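Long-range contact in Phenolphthiocerol/phthiocerol polyketide synthase subunit C (Mycobacterium tuberculosis H37Rv, PDB 8QZI), which helps build phthiocerol and phenolphthiocerol lipids as a polyketide synthase subunit, with an acyl carrier domain that probably carries the growing chain on phosphopantetheine: residues I72-P77 with T113-A118. Sequence-based numbering, arbitrary orientation.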
loop_
_atom_site.group_PDB
_atom_site.type_symbol
_atom_site.label_atom_id
_atom_site.label_comp_id
_atom_site.label_asym_id
_atom_site.label_seq_id
_atom_site.Cartn_x
_atom_site.Cartn_y
_atom_site.Cartn_z
ATOM N N ILE F 72 -2.431 0.922 -23.717
ATOM C CA ILE F 72 -2.438 1.961 -22.688
ATOM C C ILE F 72 -1.598 3.137 -23.173
ATOM O O ILE F 72 -0.461 2.952 -23.619
ATOM C CB ILE F 72 -1.908 1.427 -21.341
ATOM C CG1 ILE F 72 -1.402 2.569 -20.456
ATOM C CG2 ILE F 72 -0.819 0.375 -21.556
ATOM C CD1 ILE F 72 -0.590 2.094 -19.274
ATOM N N ASP F 73 -2.155 4.346 -23.082
ATOM C CA ASP F 73 -1.435 5.527 -23.537
ATOM C C ASP F 73 -0.259 5.821 -22.605
ATOM O O ASP F 73 -0.143 5.272 -21.506
ATOM C CB ASP F 73 -2.382 6.727 -23.639
ATOM C CG ASP F 73 -2.698 7.348 -22.293
ATOM O OD1 ASP F 73 -1.920 8.215 -21.845
ATOM O OD2 ASP F 73 -3.729 6.979 -21.688
ATOM N N HIS F 74 0.630 6.701 -23.069
ATOM C CA HIS F 74 1.904 6.977 -22.412
ATOM C C HIS F 74 1.863 8.208 -21.511
ATOM O O HIS F 74 2.878 8.532 -20.882
ATOM C CB HIS F 74 3.009 7.136 -23.475
ATOM C CG HIS F 74 3.242 5.901 -24.298
ATOM N ND1 HIS F 74 4.405 5.163 -24.223
ATOM C CD2 HIS F 74 2.460 5.273 -25.209
ATOM C CE1 HIS F 74 4.328 4.133 -25.049
ATOM N NE2 HIS F 74 3.157 4.176 -25.658
ATOM N N HIS F 75 0.711 8.892 -21.433
ATOM C CA HIS F 75 0.501 10.075 -20.604
ATOM C C HIS F 75 -0.584 9.839 -19.554
ATOM O O HIS F 75 -1.241 10.785 -19.113
ATOM C CB HIS F 75 0.134 11.287 -21.463
ATOM C CG HIS F 75 1.243 11.773 -22.347
ATOM N ND1 HIS F 75 2.534 11.297 -22.257
ATOM C CD2 HIS F 75 1.251 12.698 -23.337
ATOM C CE1 HIS F 75 3.289 11.907 -23.155
ATOM N NE2 HIS F 75 2.536 12.762 -23.823
ATOM N N ARG F 76 -0.786 8.586 -19.147
ATOM C CA ARG F 76 -1.855 8.207 -18.224
ATOM C C ARG F 76 -1.268 7.726 -16.902
ATOM O O ARG F 76 -0.504 6.744 -16.892
ATOM C CB ARG F 76 -2.734 7.113 -18.843
ATOM C CG ARG F 76 -3.829 6.569 -17.929
ATOM C CD ARG F 76 -5.227 6.924 -18.440
ATOM N NE ARG F 76 -6.218 5.913 -18.070
ATOM C CZ ARG F 76 -6.599 4.913 -18.862
ATOM N NH1 ARG F 76 -6.079 4.790 -20.075
ATOM N NH2 ARG F 76 -7.497 4.034 -18.443
ATOM N N PRO F 77 -1.582 8.361 -15.771
ATOM C CA PRO F 77 -1.090 7.850 -14.482
ATOM C C PRO F 77 -1.652 6.464 -14.200
ATOM O O PRO F 77 -2.865 6.245 -14.242
ATOM C CB PRO F 77 -1.593 8.889 -13.471
ATOM C CG PRO F 77 -1.830 10.134 -14.285
ATOM C CD PRO F 77 -2.302 9.639 -15.621
ATOM N N THR F 113 3.723 9.667 -15.243
ATOM C CA THR F 113 2.505 9.022 -15.702
ATOM C C THR F 113 2.740 7.533 -15.876
ATOM O O THR F 113 2.909 6.794 -14.900
ATOM C CB THR F 113 2.049 9.635 -17.026
ATOM O OG1 THR F 113 3.133 9.589 -17.966
ATOM C CG2 THR F 113 1.608 11.085 -16.824
ATOM N N ILE F 114 2.754 7.098 -17.130
ATOM C CA ILE F 114 3.049 5.718 -17.495
ATOM C C ILE F 114 4.405 5.619 -18.188
ATOM O O ILE F 114 5.310 4.940 -17.703
ATOM C CB ILE F 114 1.920 5.119 -18.368
ATOM C CG1 ILE F 114 2.434 3.935 -19.207
ATOM C CG2 ILE F 114 1.282 6.198 -19.229
ATOM C CD1 ILE F 114 2.662 4.238 -20.675
ATOM N N SER F 115 4.573 6.315 -19.315
ATOM C CA SER F 115 5.797 6.253 -20.104
ATOM C C SER F 115 6.617 7.528 -19.999
ATOM O O SER F 115 7.250 7.940 -20.973
ATOM C CB SER F 115 5.499 5.967 -21.572
ATOM O OG SER F 115 6.612 6.308 -22.386
ATOM N N ASP F 116 6.602 8.178 -18.841
ATOM C CA ASP F 116 7.665 9.111 -18.495
ATOM C C ASP F 116 8.646 8.492 -17.503
ATOM O O ASP F 116 9.309 9.201 -16.736
ATOM C CB ASP F 116 7.096 10.429 -17.984
ATOM C CG ASP F 116 7.450 11.590 -18.896
ATOM O OD1 ASP F 116 8.471 12.271 -18.646
ATOM O OD2 ASP F 116 6.728 11.789 -19.895
ATOM N N LEU F 117 8.710 7.160 -17.486
ATOM C CA LEU F 117 9.966 6.451 -17.296
ATOM C C LEU F 117 10.717 6.310 -18.612
ATOM O O LEU F 117 11.546 5.406 -18.756
ATOM C CB LEU F 117 9.739 5.073 -16.674
ATOM C CG LEU F 117 8.905 4.882 -15.405
ATOM C CD1 LEU F 117 7.563 4.282 -15.772
ATOM C CD2 LEU F 117 9.619 4.005 -14.375
ATOM N N ALA F 118 10.396 7.149 -19.608
ATOM C CA ALA F 118 11.247 7.284 -20.784
ATOM C C ALA F 118 12.520 7.948 -20.308
ATOM O O ALA F 118 13.561 7.296 -20.194
ATOM C CB ALA F 118 10.584 8.104 -21.895
#
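T113 and S115 converge on one backbone atom, H74 O. The hydroxyl of T113 donates to it (OG1 to H74 O, 3.1 Å), approaching 30° out of the carbonyl plane, and S115 N does so at 3.2 Å with an N-H...O angle of 155°. Within 72-77 the ring of H75 adds a third donor, its ND1 lying above the carbonyl rather than on a lone pair, so three bonds grip this oxygen. The T113 rotamer serves the bond: with chi1 at 54°, OG1 sits between the backbone N and carbonyl carbon, while the methyl CG2 packs 3.7 Å from H75 O. Beside this, D73 OD1 accepts from H75 N at 2.7 Å in an Asx turn, and its other oxygen, OD2, lies in the guanidinium plane at its edge, 3.6 Å from R76 NH1, in a salt bridge.

These are two interhelical loops of an acyl carrier protein domain: 72-77 lies between helices 52-66 and 85-98, and the loop segment 113-118 leads into helix 119-124. I114, which is buried, makes an apolar contact between them. Its CG1 extends anti to the backbone N and meets I72 CD1 at 3.5 Å, the two side chains tip to tip; I72 also packs on L78 and L81. Next to this apolar pair, the H74 imidazole presents an edge to S115, with OG in the ring plane 3.1 Å from H74 ND1. A55 of helix 52-66 touches both H74 and S115, bringing that helix against the loop pair.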